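Local coordinates for protein NADH kinase POS5, mitochondrial (Saccharomyces cerevisiae, PDB 3AFO) that phosphorylates NADH, and less readily NAD(+), with ATP in mitochondria, making it a key source of the cellular reductant NADPH, at residues A[116-122]-A[141-147]; A[155-160]-A[356-360]; A[295-299]-A[310-314]. All coordinates share one frame; numbering follows the deposited sequence.

Contact 1: residues A[116-122]-A[141-147]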
ATOM      1  N   ASP A 116      -2.105  38.197  21.607  1.00 24.96           N
ATOM      2  CA  ASP A 116      -0.970  38.451  20.711  1.00 25.12           C
ATOM      3  C   ASP A 116      -0.266  37.141  20.333  1.00 24.93           C
ATOM      4  O   ASP A 116       0.300  37.011  19.242  1.00 24.13           O
ATOM      5  CB  ASP A 116       0.076  39.374  21.358  1.00 25.61           C
ATOM      6  CG  ASP A 116      -0.506  40.711  21.858  1.00 28.04           C
ATOM      7  OD1 ASP A 116      -1.641  41.082  21.461  1.00 28.27           O
ATOM      8  OD2 ASP A 116       0.201  41.380  22.655  1.00 29.12           O
ATOM      9  N   LEU A 117      -0.279  36.187  21.265  1.00 24.61           N
ATOM     10  CA  LEU A 117       0.486  34.958  21.128  1.00 24.00           C
ATOM     11  C   LEU A 117      -0.222  33.821  21.846  1.00 24.13           C
ATOM     12  O   LEU A 117      -0.643  33.969  22.997  1.00 24.10           O
ATOM     13  CB  LEU A 117       1.897  35.141  21.703  1.00 24.04           C
ATOM     14  CG  LEU A 117       2.868  33.952  21.699  1.00 23.13           C
ATOM     15  CD1 LEU A 117       3.488  33.770  20.332  1.00 21.17           C
ATOM     16  CD2 LEU A 117       3.960  34.136  22.750  1.00 21.05           C
ATOM     17  N   LEU A 118      -0.360  32.697  21.147  1.00 23.69           N
ATOM     18  CA  LEU A 118      -0.869  31.464  21.718  1.00 23.30           C
ATOM     19  C   LEU A 118       0.311  30.585  22.133  1.00 22.99           C
ATOM     20  O   LEU A 118       1.178  30.291  21.317  1.00 22.83           O
ATOM     21  CB  LEU A 118      -1.784  30.725  20.715  1.00 23.50           C
ATOM     22  CG  LEU A 118      -2.199  29.272  21.037  1.00 23.62           C
ATOM     23  CD1 LEU A 118      -3.033  29.180  22.316  1.00 23.54           C
ATOM     24  CD2 LEU A 118      -2.934  28.601  19.861  1.00 23.85           C
ATOM     25  N   VAL A 119       0.339  30.191  23.410  1.00 22.54           N
ATOM     26  CA  VAL A 119       1.341  29.271  23.931  1.00 22.12           C
ATOM     27  C   VAL A 119       0.624  27.991  24.374  1.00 21.89           C
ATOM     28  O   VAL A 119      -0.295  28.042  25.181  1.00 22.34           O
ATOM     29  CB  VAL A 119       2.125  29.871  25.131  1.00 22.51           C
ATOM     30  CG1 VAL A 119       3.034  28.816  25.757  1.00 22.96           C
ATOM     31  CG2 VAL A 119       2.968  31.098  24.694  1.00 22.35           C
ATOM     32  N   THR A 120       1.042  26.851  23.827  1.00 21.40           N
ATOM     33  CA  THR A 120       0.438  25.562  24.167  1.00 21.19           C
ATOM     34  C   THR A 120       1.398  24.687  24.991  1.00 21.00           C
ATOM     35  O   THR A 120       2.596  24.624  24.721  1.00 21.09           O
ATOM     36  CB  THR A 120      -0.032  24.793  22.901  1.00 21.47           C
ATOM     37  OG1 THR A 120       1.093  24.568  22.062  1.00 21.64           O
ATOM     38  CG2 THR A 120      -1.075  25.607  22.121  1.00 20.19           C
ATOM     39  N   LEU A 121       0.847  24.031  26.004  1.00 20.70           N
ATOM     40  CA  LEU A 121       1.611  23.161  26.879  1.00 21.30           C
ATOM     41  C   LEU A 121       0.979  21.759  26.868  1.00 21.31           C
ATOM     42  O   LEU A 121      -0.023  21.509  27.531  1.00 21.26           O
ATOM     43  CB  LEU A 121       1.646  23.748  28.299  1.00 21.02           C
ATOM     44  CG  LEU A 121       2.186  25.173  28.450  1.00 20.89           C
ATOM     45  CD1 LEU A 121       1.883  25.694  29.830  1.00 22.66           C
ATOM     46  CD2 LEU A 121       3.683  25.273  28.169  1.00 19.98           C
ATOM     47  N   GLY A 122       1.551  20.858  26.078  1.00 21.65           N
ATOM     48  CA  GLY A 122       0.965  19.531  25.937  1.00 22.28           C
ATOM     49  C   GLY A 122       1.415  18.817  24.685  1.00 22.18           C
ATOM     50  O   GLY A 122       2.613  18.652  24.455  1.00 22.18           O
ATOM     51  N   PRO A 141       0.389  34.028  16.280  1.00 24.63           N
ATOM     52  CA  PRO A 141       1.512  33.092  16.239  1.00 24.00           C
ATOM     53  C   PRO A 141       1.397  32.054  17.352  1.00 23.66           C
ATOM     54  O   PRO A 141       0.866  32.359  18.430  1.00 23.29           O
ATOM     55  CB  PRO A 141       2.722  33.991  16.485  1.00 24.67           C
ATOM     56  CG  PRO A 141       2.274  35.355  16.087  1.00 24.67           C
ATOM     57  CD  PRO A 141       0.832  35.432  16.349  1.00 24.56           C
ATOM     58  N   VAL A 142       1.880  30.842  17.085  1.00 22.89           N
ATOM     59  CA  VAL A 142       1.722  29.714  18.013  1.00 22.60           C
ATOM     60  C   VAL A 142       3.075  29.211  18.507  1.00 22.09           C
ATOM     61  O   VAL A 142       3.936  28.818  17.714  1.00 22.07           O
ATOM     62  CB  VAL A 142       0.942  28.538  17.358  1.00 23.29           C
ATOM     63  CG1 VAL A 142       0.726  27.394  18.363  1.00 22.39           C
ATOM     64  CG2 VAL A 142      -0.398  29.018  16.805  1.00 22.65           C
ATOM     65  N   LEU A 143       3.251  29.233  19.825  1.00 21.76           N
ATOM     66  CA  LEU A 143       4.473  28.764  20.468  1.00 21.59           C
ATOM     67  C   LEU A 143       4.134  27.492  21.220  1.00 21.40           C
ATOM     68  O   LEU A 143       3.369  27.519  22.182  1.00 20.32           O
ATOM     69  CB  LEU A 143       5.035  29.817  21.447  1.00 21.50           C
ATOM     70  CG  LEU A 143       6.330  29.436  22.188  1.00 21.90           C
ATOM     71  CD1 LEU A 143       7.414  28.971  21.230  1.00 21.60           C
ATOM     72  CD2 LEU A 143       6.854  30.569  23.107  1.00 20.76           C
ATOM     73  N   ALA A 144       4.711  26.380  20.765  1.00 21.14           N
ATOM     74  CA  ALA A 144       4.251  25.073  21.193  1.00 21.73           C
ATOM     75  C   ALA A 144       5.338  24.314  21.960  1.00 22.09           C
ATOM     76  O   ALA A 144       6.421  24.047  21.429  1.00 21.89           O
ATOM     77  CB  ALA A 144       3.760  24.271  19.981  1.00 21.68           C
ATOM     78  N   PHE A 145       5.042  23.986  23.215  1.00 23.13           N
ATOM     79  CA  PHE A 145       5.964  23.214  24.054  1.00 24.33           C
ATOM     80  C   PHE A 145       5.425  21.823  24.329  1.00 25.38           C
ATOM     81  O   PHE A 145       4.285  21.667  24.758  1.00 25.63           O
ATOM     82  CB  PHE A 145       6.199  23.909  25.400  1.00 24.21           C
ATOM     83  CG  PHE A 145       6.931  25.218  25.293  1.00 23.98           C
ATOM     84  CD1 PHE A 145       8.299  25.249  25.070  1.00 24.11           C
ATOM     85  CD2 PHE A 145       6.246  26.422  25.458  1.00 23.62           C
ATOM     86  CE1 PHE A 145       8.984  26.467  24.990  1.00 24.73           C
ATOM     87  CE2 PHE A 145       6.918  27.634  25.385  1.00 23.68           C
ATOM     88  CZ  PHE A 145       8.286  27.660  25.146  1.00 23.14           C
ATOM     89  N   ALA A 146       6.266  20.821  24.106  1.00 27.16           N
ATOM     90  CA  ALA A 146       5.893  19.417  24.293  1.00 28.47           C
ATOM     91  C   ALA A 146       6.037  18.967  25.742  1.00 29.74           C
ATOM     92  O   ALA A 146       7.140  18.982  26.308  1.00 30.58           O
ATOM     93  CB  ALA A 146       6.730  18.542  23.389  1.00 28.42           C
ATOM     94  N   LEU A 147       4.920  18.573  26.340  1.00 30.43           N
ATOM     95  CA  LEU A 147       4.923  17.992  27.673  1.00 31.97           C
ATOM     96  C   LEU A 147       4.176  16.677  27.641  1.00 32.31           C
ATOM     97  O   LEU A 147       3.239  16.521  26.864  1.00 33.06           O
ATOM     98  CB  LEU A 147       4.271  18.935  28.683  1.00 31.97           C
ATOM     99  CG  LEU A 147       5.189  20.095  29.080  1.00 32.93           C
ATOM    100  CD1 LEU A 147       4.455  21.408  29.005  1.00 33.22           C
ATOM    101  CD2 LEU A 147       5.832  19.865  30.451  1.00 31.81           C
TER
HETATM  102  O   HOH W   1       2.039  22.092  22.636  1.00 20.10           O

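Contact 2: residues A[155-160]-A[356-360]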
ATOM      1  N   PRO A 155       7.488  21.813  18.522  1.00 23.91           N
ATOM      2  CA  PRO A 155       8.920  21.675  18.260  1.00 24.30           C
ATOM      3  C   PRO A 155       9.841  21.850  19.483  1.00 24.63           C
ATOM      4  O   PRO A 155      11.025  21.535  19.383  1.00 24.46           O
ATOM      5  CB  PRO A 155       9.207  22.800  17.243  1.00 24.21           C
ATOM      6  CG  PRO A 155       7.870  23.419  16.913  1.00 23.66           C
ATOM      7  CD  PRO A 155       7.003  23.135  18.094  1.00 23.74           C
ATOM      8  N   PHE A 156       9.317  22.358  20.599  1.00 25.11           N
ATOM      9  CA  PHE A 156      10.153  22.698  21.757  1.00 26.01           C
ATOM     10  C   PHE A 156       9.865  21.865  22.984  1.00 26.93           C
ATOM     11  O   PHE A 156       8.709  21.621  23.337  1.00 26.46           O
ATOM     12  CB  PHE A 156       9.989  24.181  22.140  1.00 25.75           C
ATOM     13  CG  PHE A 156      10.295  25.128  21.021  1.00 25.14           C
ATOM     14  CD1 PHE A 156      11.608  25.405  20.679  1.00 24.15           C
ATOM     15  CD2 PHE A 156       9.266  25.715  20.288  1.00 22.84           C
ATOM     16  CE1 PHE A 156      11.901  26.263  19.620  1.00 23.56           C
ATOM     17  CE2 PHE A 156       9.548  26.566  19.233  1.00 22.85           C
ATOM     18  CZ  PHE A 156      10.868  26.846  18.906  1.00 23.01           C
ATOM     19  N   ASP A 157      10.940  21.456  23.643  1.00 28.68           N
ATOM     20  CA  ASP A 157      10.879  20.896  24.983  1.00 29.96           C
ATOM     21  C   ASP A 157      10.557  22.051  25.921  1.00 29.97           C
ATOM     22  O   ASP A 157      11.145  23.113  25.795  1.00 29.89           O
ATOM     23  CB  ASP A 157      12.260  20.333  25.336  1.00 30.75           C
ATOM     24  CG  ASP A 157      12.242  19.433  26.559  1.00 33.62           C
ATOM     25  OD1 ASP A 157      11.537  19.738  27.556  1.00 36.45           O
ATOM     26  OD2 ASP A 157      12.964  18.412  26.529  1.00 37.65           O
ATOM     27  N   PHE A 158       9.648  21.840  26.869  1.00 30.61           N
ATOM     28  CA  PHE A 158       9.311  22.892  27.843  1.00 31.34           C
ATOM     29  C   PHE A 158      10.513  23.407  28.647  1.00 31.92           C
ATOM     30  O   PHE A 158      10.503  24.554  29.102  1.00 31.92           O
ATOM     31  CB  PHE A 158       8.169  22.478  28.785  1.00 30.94           C
ATOM     32  CG  PHE A 158       7.853  23.523  29.845  1.00 30.54           C
ATOM     33  CD1 PHE A 158       7.172  24.691  29.508  1.00 29.66           C
ATOM     34  CD2 PHE A 158       8.276  23.351  31.167  1.00 29.57           C
ATOM     35  CE1 PHE A 158       6.892  25.673  30.478  1.00 29.49           C
ATOM     36  CE2 PHE A 158       8.012  24.325  32.139  1.00 29.00           C
ATOM     37  CZ  PHE A 158       7.316  25.492  31.789  1.00 27.90           C
ATOM     38  N   LYS A 159      11.519  22.547  28.820  0.50 32.24           N
ATOM     39  CA  LYS A 159      12.779  22.902  29.481  0.50 32.68           C
ATOM     40  C   LYS A 159      13.421  24.138  28.869  0.50 32.83           C
ATOM     41  O   LYS A 159      14.071  24.917  29.571  0.50 32.93           O
ATOM     42  CB  LYS A 159      13.778  21.741  29.409  0.50 32.73           C
ATOM     43  CG  LYS A 159      13.836  20.858  30.648  0.50 33.47           C
ATOM     44  CD  LYS A 159      12.701  19.850  30.696  0.50 33.54           C
ATOM     45  CE  LYS A 159      13.059  18.683  31.605  0.50 34.14           C
ATOM     46  NZ  LYS A 159      11.924  17.721  31.775  0.50 33.44           N
ATOM     47  N   GLU A 160      13.232  24.309  27.560  1.00 32.85           N
ATOM     48  CA  GLU A 160      13.850  25.406  26.813  1.00 33.19           C
ATOM     49  C   GLU A 160      13.049  26.714  26.902  1.00 32.47           C
ATOM     50  O   GLU A 160      13.369  27.665  26.199  1.00 32.24           O
ATOM     51  CB  GLU A 160      14.011  25.057  25.322  1.00 33.68           C
ATOM     52  CG  GLU A 160      14.200  23.578  24.948  1.00 36.01           C
ATOM     53  CD  GLU A 160      14.313  23.387  23.427  1.00 38.09           C
ATOM     54  OE1 GLU A 160      15.143  24.088  22.800  1.00 41.33           O
ATOM     55  OE2 GLU A 160      13.578  22.551  22.857  1.00 37.37           O
ATOM     56  N   CYS A 356       3.489  28.890  13.108  1.00 23.92           N
ATOM     57  CA  CYS A 356       4.033  28.159  14.234  1.00 23.53           C
ATOM     58  C   CYS A 356       5.510  28.468  14.346  1.00 23.42           C
ATOM     59  O   CYS A 356       6.264  28.252  13.397  1.00 22.87           O
ATOM     60  CB  CYS A 356       3.816  26.649  14.052  1.00 23.58           C
ATOM     61  SG  CYS A 356       2.093  26.187  13.873  1.00 24.51           S
ATOM     62  N   VAL A 357       5.909  29.008  15.495  1.00 23.12           N
ATOM     63  CA  VAL A 357       7.320  29.202  15.823  1.00 23.29           C
ATOM     64  C   VAL A 357       8.074  27.894  15.593  1.00 23.55           C
ATOM     65  O   VAL A 357       7.678  26.845  16.111  1.00 22.96           O
ATOM     66  CB  VAL A 357       7.497  29.653  17.292  1.00 22.96           C
ATOM     67  CG1 VAL A 357       8.975  29.878  17.633  1.00 23.32           C
ATOM     68  CG2 VAL A 357       6.701  30.924  17.548  1.00 23.39           C
ATOM     69  N   ALA A 358       9.148  27.986  14.814  1.00 24.46           N
ATOM     70  CA  ALA A 358      10.006  26.856  14.471  1.00 26.18           C
ATOM     71  C   ALA A 358      11.315  26.876  15.260  1.00 27.63           C
ATOM     72  O   ALA A 358      11.794  27.942  15.668  1.00 27.10           O
ATOM     73  CB  ALA A 358      10.301  26.874  12.978  1.00 25.77           C
ATOM     74  N   LYS A 359      11.908  25.696  15.439  1.00 29.21           N
ATOM     75  CA  LYS A 359      13.164  25.554  16.181  1.00 31.07           C
ATOM     76  C   LYS A 359      14.412  25.730  15.308  1.00 32.31           C
ATOM     77  O   LYS A 359      15.337  26.457  15.675  1.00 32.70           O
ATOM     78  CB  LYS A 359      13.208  24.203  16.892  1.00 31.28           C
ATOM     79  CG  LYS A 359      14.413  24.034  17.817  1.00 32.03           C
ATOM     80  CD  LYS A 359      14.289  22.780  18.645  1.00 34.09           C
ATOM     81  CE  LYS A 359      15.549  22.561  19.462  1.00 35.49           C
ATOM     82  NZ  LYS A 359      15.555  21.212  20.065  1.00 36.43           N
ATOM     83  N   THR A 360      14.437  25.045  14.167  1.00 33.27           N
ATOM     84  CA  THR A 360      15.541  25.115  13.211  1.00 34.20           C
ATOM     85  C   THR A 360      14.926  25.340  11.840  1.00 34.31           C
ATOM     86  O   THR A 360      13.703  25.372  11.708  1.00 34.57           O
ATOM     87  CB  THR A 360      16.365  23.783  13.167  1.00 34.45           C
ATOM     88  OG1 THR A 360      15.538  22.708  12.680  1.00 34.83           O
ATOM     89  CG2 THR A 360      16.904  23.416  14.543  1.00 34.99           C
TER

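Contact 3: residues A[295-299]-A[310-314]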
ATOM      1  N   VAL A 295     -31.233   5.465   7.838  1.00 54.49           N
ATOM      2  CA  VAL A 295     -30.697   6.559   7.019  1.00 52.91           C
ATOM      3  C   VAL A 295     -30.207   7.730   7.884  1.00 51.68           C
ATOM      4  O   VAL A 295     -29.652   8.707   7.378  1.00 51.33           O
ATOM      5  CB  VAL A 295     -31.719   7.039   5.946  1.00 53.02           C
ATOM      6  CG1 VAL A 295     -31.799   6.034   4.797  1.00 52.73           C
ATOM      7  CG2 VAL A 295     -33.102   7.287   6.564  1.00 53.13           C
ATOM      8  N   ASN A 296     -30.407   7.615   9.194  1.00 50.27           N
ATOM      9  CA  ASN A 296     -29.964   8.644  10.136  1.00 48.76           C
ATOM     10  C   ASN A 296     -28.719   8.222  10.907  1.00 47.12           C
ATOM     11  O   ASN A 296     -28.513   7.029  11.150  1.00 47.25           O
ATOM     12  CB  ASN A 296     -31.095   9.021  11.101  1.00 49.10           C
ATOM     13  CG  ASN A 296     -32.001  10.122  10.549  1.00 50.11           C
ATOM     14  OD1 ASN A 296     -32.382  11.045  11.273  1.00 50.99           O
ATOM     15  ND2 ASN A 296     -32.345  10.033   9.262  1.00 51.28           N
ATOM     16  N   SER A 297     -27.895   9.202  11.279  1.00 45.02           N
ATOM     17  CA  SER A 297     -26.662   8.971  12.050  1.00 43.17           C
ATOM     18  C   SER A 297     -25.753   7.931  11.398  1.00 41.49           C
ATOM     19  O   SER A 297     -25.035   7.201  12.085  1.00 41.94           O
ATOM     20  CB  SER A 297     -26.990   8.550  13.491  1.00 43.07           C
ATOM     21  OG  SER A 297     -27.662   9.581  14.186  1.00 43.66           O
ATOM     22  N   VAL A 298     -25.786   7.865  10.073  1.00 39.39           N
ATOM     23  CA  VAL A 298     -25.034   6.837   9.352  1.00 36.82           C
ATOM     24  C   VAL A 298     -23.537   7.161   9.259  1.00 34.84           C
ATOM     25  O   VAL A 298     -22.712   6.257   9.028  1.00 34.98           O
ATOM     26  CB  VAL A 298     -25.649   6.513   7.957  1.00 37.14           C
ATOM     27  CG1 VAL A 298     -27.045   5.930   8.126  1.00 37.66           C
ATOM     28  CG2 VAL A 298     -25.683   7.757   7.045  1.00 37.45           C
ATOM     29  N   VAL A 299     -23.204   8.441   9.450  0.50 33.18           N
ATOM     30  CA  VAL A 299     -21.824   8.919   9.363  0.50 31.23           C
ATOM     31  C   VAL A 299     -21.514   9.983  10.414  0.50 30.01           C
ATOM     32  O   VAL A 299     -22.331  10.865  10.679  0.50 29.78           O
ATOM     33  CB  VAL A 299     -21.521   9.536   7.985  0.50 31.32           C
ATOM     34  CG1 VAL A 299     -20.024   9.675   7.802  0.50 30.71           C
ATOM     35  CG2 VAL A 299     -22.115   8.694   6.869  0.50 31.68           C
ATOM     36  N   ASP A 310     -23.392  13.764  14.098  1.00 35.42           N
ATOM     37  CA  ASP A 310     -23.760  12.656  13.260  1.00 35.19           C
ATOM     38  C   ASP A 310     -24.522  13.245  12.096  1.00 34.47           C
ATOM     39  O   ASP A 310     -25.286  14.205  12.262  1.00 34.77           O
ATOM     40  CB  ASP A 310     -24.562  11.646  14.059  1.00 35.73           C
ATOM     41  CG  ASP A 310     -23.756  11.083  15.205  1.00 37.73           C
ATOM     42  OD1 ASP A 310     -22.548  11.406  15.263  1.00 39.52           O
ATOM     43  OD2 ASP A 310     -24.305  10.338  16.038  1.00 39.77           O
ATOM     44  N   LEU A 311     -24.249  12.717  10.908  1.00 33.09           N
ATOM     45  CA  LEU A 311     -24.870  13.195   9.686  1.00 31.58           C
ATOM     46  C   LEU A 311     -25.821  12.147   9.144  1.00 30.99           C
ATOM     47  O   LEU A 311     -25.673  10.948   9.415  1.00 30.90           O
ATOM     48  CB  LEU A 311     -23.821  13.559   8.626  1.00 31.31           C
ATOM     49  CG  LEU A 311     -22.766  14.631   8.924  1.00 30.83           C
ATOM     50  CD1 LEU A 311     -22.002  14.987   7.639  1.00 29.56           C
ATOM     51  CD2 LEU A 311     -23.368  15.879   9.568  1.00 29.01           C
ATOM     52  N   ASP A 312     -26.797  12.624   8.379  1.00 30.24           N
ATOM     53  CA  ASP A 312     -27.828  11.795   7.773  1.00 29.93           C
ATOM     54  C   ASP A 312     -27.641  11.749   6.260  1.00 29.26           C
ATOM     55  O   ASP A 312     -27.004  12.623   5.674  1.00 29.15           O
ATOM     56  CB  ASP A 312     -29.223  12.360   8.105  1.00 29.95           C
ATOM     57  CG  ASP A 312     -29.375  12.717   9.583  1.00 31.58           C
ATOM     58  OD1 ASP A 312     -28.971  11.903  10.442  1.00 33.20           O
ATOM     59  OD2 ASP A 312     -29.883  13.813   9.889  1.00 33.97           O
ATOM     60  N   VAL A 313     -28.205  10.719   5.639  1.00 28.90           N
ATOM     61  CA  VAL A 313     -28.292  10.637   4.185  1.00 28.76           C
ATOM     62  C   VAL A 313     -28.887  11.937   3.646  1.00 28.43           C
ATOM     63  O   VAL A 313     -29.939  12.386   4.117  1.00 28.00           O
ATOM     64  CB  VAL A 313     -29.156   9.418   3.761  1.00 29.21           C
ATOM     65  CG1 VAL A 313     -29.517   9.476   2.279  1.00 29.50           C
ATOM     66  CG2 VAL A 313     -28.438   8.117   4.092  1.00 29.12           C
ATOM     67  N   GLY A 314     -28.194  12.545   2.683  1.00 27.61           N
ATOM     68  CA  GLY A 314     -28.615  13.803   2.088  1.00 26.74           C
ATOM     69  C   GLY A 314     -27.849  15.028   2.555  1.00 26.38           C
ATOM     70  O   GLY A 314     -27.844  16.047   1.861  1.00 26.85           O
TER
HETATM   71  O   HOH W   2     -26.693  10.788  16.558  1.00 45.38           O

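Contact 1: residues A[116-122]-A[141-147]
Leu118 and Val142 lie side by side, CD2 of the leucine 4.0 Å from CG2 of the valine. They sit on adjacent parallel strands of a beta-alpha-beta unit in the N-terminal domain, with helix 124-132 as the crossover. The strand axes come within 4.7 Å and run at 13° to each other. Six backbone hydrogen bonds join them, from Leu118 N to Pro141 O at one end to Leu147 N and Gly122 O at the other. The tight part is the face of Val119, Leu121, Leu143 and Phe145, where Val119 and Leu121 pack on helix 53-69. Val119 CG1 meets the edge of the Phe145 ring, 4.0 Å from CD2. Leu121 points the same way as Phe145, its CD2 3.9 Å from Phe145 CD2. The other face lies under helix 124-132 and admits a water. Thr120 OG1 (chi1 60°) packs 3.4 Å from Ala144 CB and lies 2.7 Å from the water. That water donates to Phe145 O, a carbonyl that also accepts Gly122 N. The looser end is the C-terminal one, where Ala146 and Leu147 are partly exposed. The chemistry is that of a buried sheet: backbone polar groups pair with neighbouring strands, including 43-48, and the side chains are mainly apolar.

Contact 2: residues A[155-160]-A[356-360]
The backbones of Pro155 and Lys359 come no nearer than 6.1 Å between CA atoms, so the two segments meet through side chains and carbonyls and form no beta pair. Phe156 carries the contact. Its CG lies anti to the carbonyl carbon (chi1 -57°), and the far end of the ring meets 357-359. Val357 crosses the phenylalanine at about a right angle, with CG1 3.7 Å from Phe156 CE2. Ala358 O lies near the ring plane at its edge, 3.5 Å from CZ. On the next corner, Lys359 CB is 3.7 Å from Phe156 CE1. Pro155 adds its CG, 3.5 Å from Val357 O. The lysine then runs out fully extended, its CD 3.6 Å from Pro155 O. It crosses Glu160 at about a right angle and ends in a long salt bridge, Lys359 NZ to Glu160 OE2 at 3.7 Å. The same OE2 accepts Asp157 N at 3.0 Å, on the anti side of the carboxylate. Glu160 is also the N-cap of helix 161-169, and Asp157 OD1 closes an Asx turn with Lys159 N. Strand 142-146 and helix 161-169 pack on Phe156 and Val357. The contact thus joins the edge of the parallel sheet to the segment around Val357 to Lys359. Close packing comes from the ring and the aliphatic chain; the ion pair is long and probably adds modestly.

Contact 3: residues A[295-299]-A[310-314]
Asn296 and Asp312 stack their flat groups next to a classic beta bulge in the C-terminal domain, where Val298 and Val299 both face Leu311. The side-chain amide and carboxylate planes are only 16° apart, with Asn296 CG 3.5 Å from Asp312 OD1. This OD1 also reaches back to the loop backbone and accepts Ser297 N at 3.0 Å, nearly along its own C-O axis. Asp312 CG stands anti to the carbonyl carbon (chi1 -46°), which helps bring the carboxylate over the loop. Its OD2 has a long, weak ion pair with Lys187. Val313 crosses Val295 at a slant, with Val313 CG2 3.9 Å from Val295 CB. The same CG2 lies 4.1 Å from Val298 CG2, so one branch serves two valines. In the backbone, Val313 N donates to Val295 O and Leu311 N to Val299 O. The bulge bond, Val298 N to Leu311 O, is weak. Val299 and Leu311, on the same face of the sheet, both pack on Leu204 of strand 201-205. Towards solvent, Ser297 OG approaches Asp310 CB. The Asp310 carboxylate pairs through OD1 with Lys300. Its OD2 takes a bond from a water at 2.5 Å, and that water lies 2.8 Å from Ser297 OG.

Contacts 1 and 2 are neighbours, their centres about 9 Å apart, and share the parallel sheet. Strand 142-146 stands between strands 117-122 and 156-157. Ala146 N probably bonds to Phe156 O, and Val357 N to Val142 O. Contact 1 is core, built on regular backbone pairing and apolar packing. Contact 2 is only partly buried; a ring packs inside and a charged pair lies further out. Contact 3 stands apart, its centre about 36 Å from that of contact 1 and about 42 Å from that of contact 2. It too is only partly buried, with Val295, Asn296 and Ser297 exposed. It belongs to the edge of the antiparallel sheet, where carboxylates and a water accompany an irregular backbone.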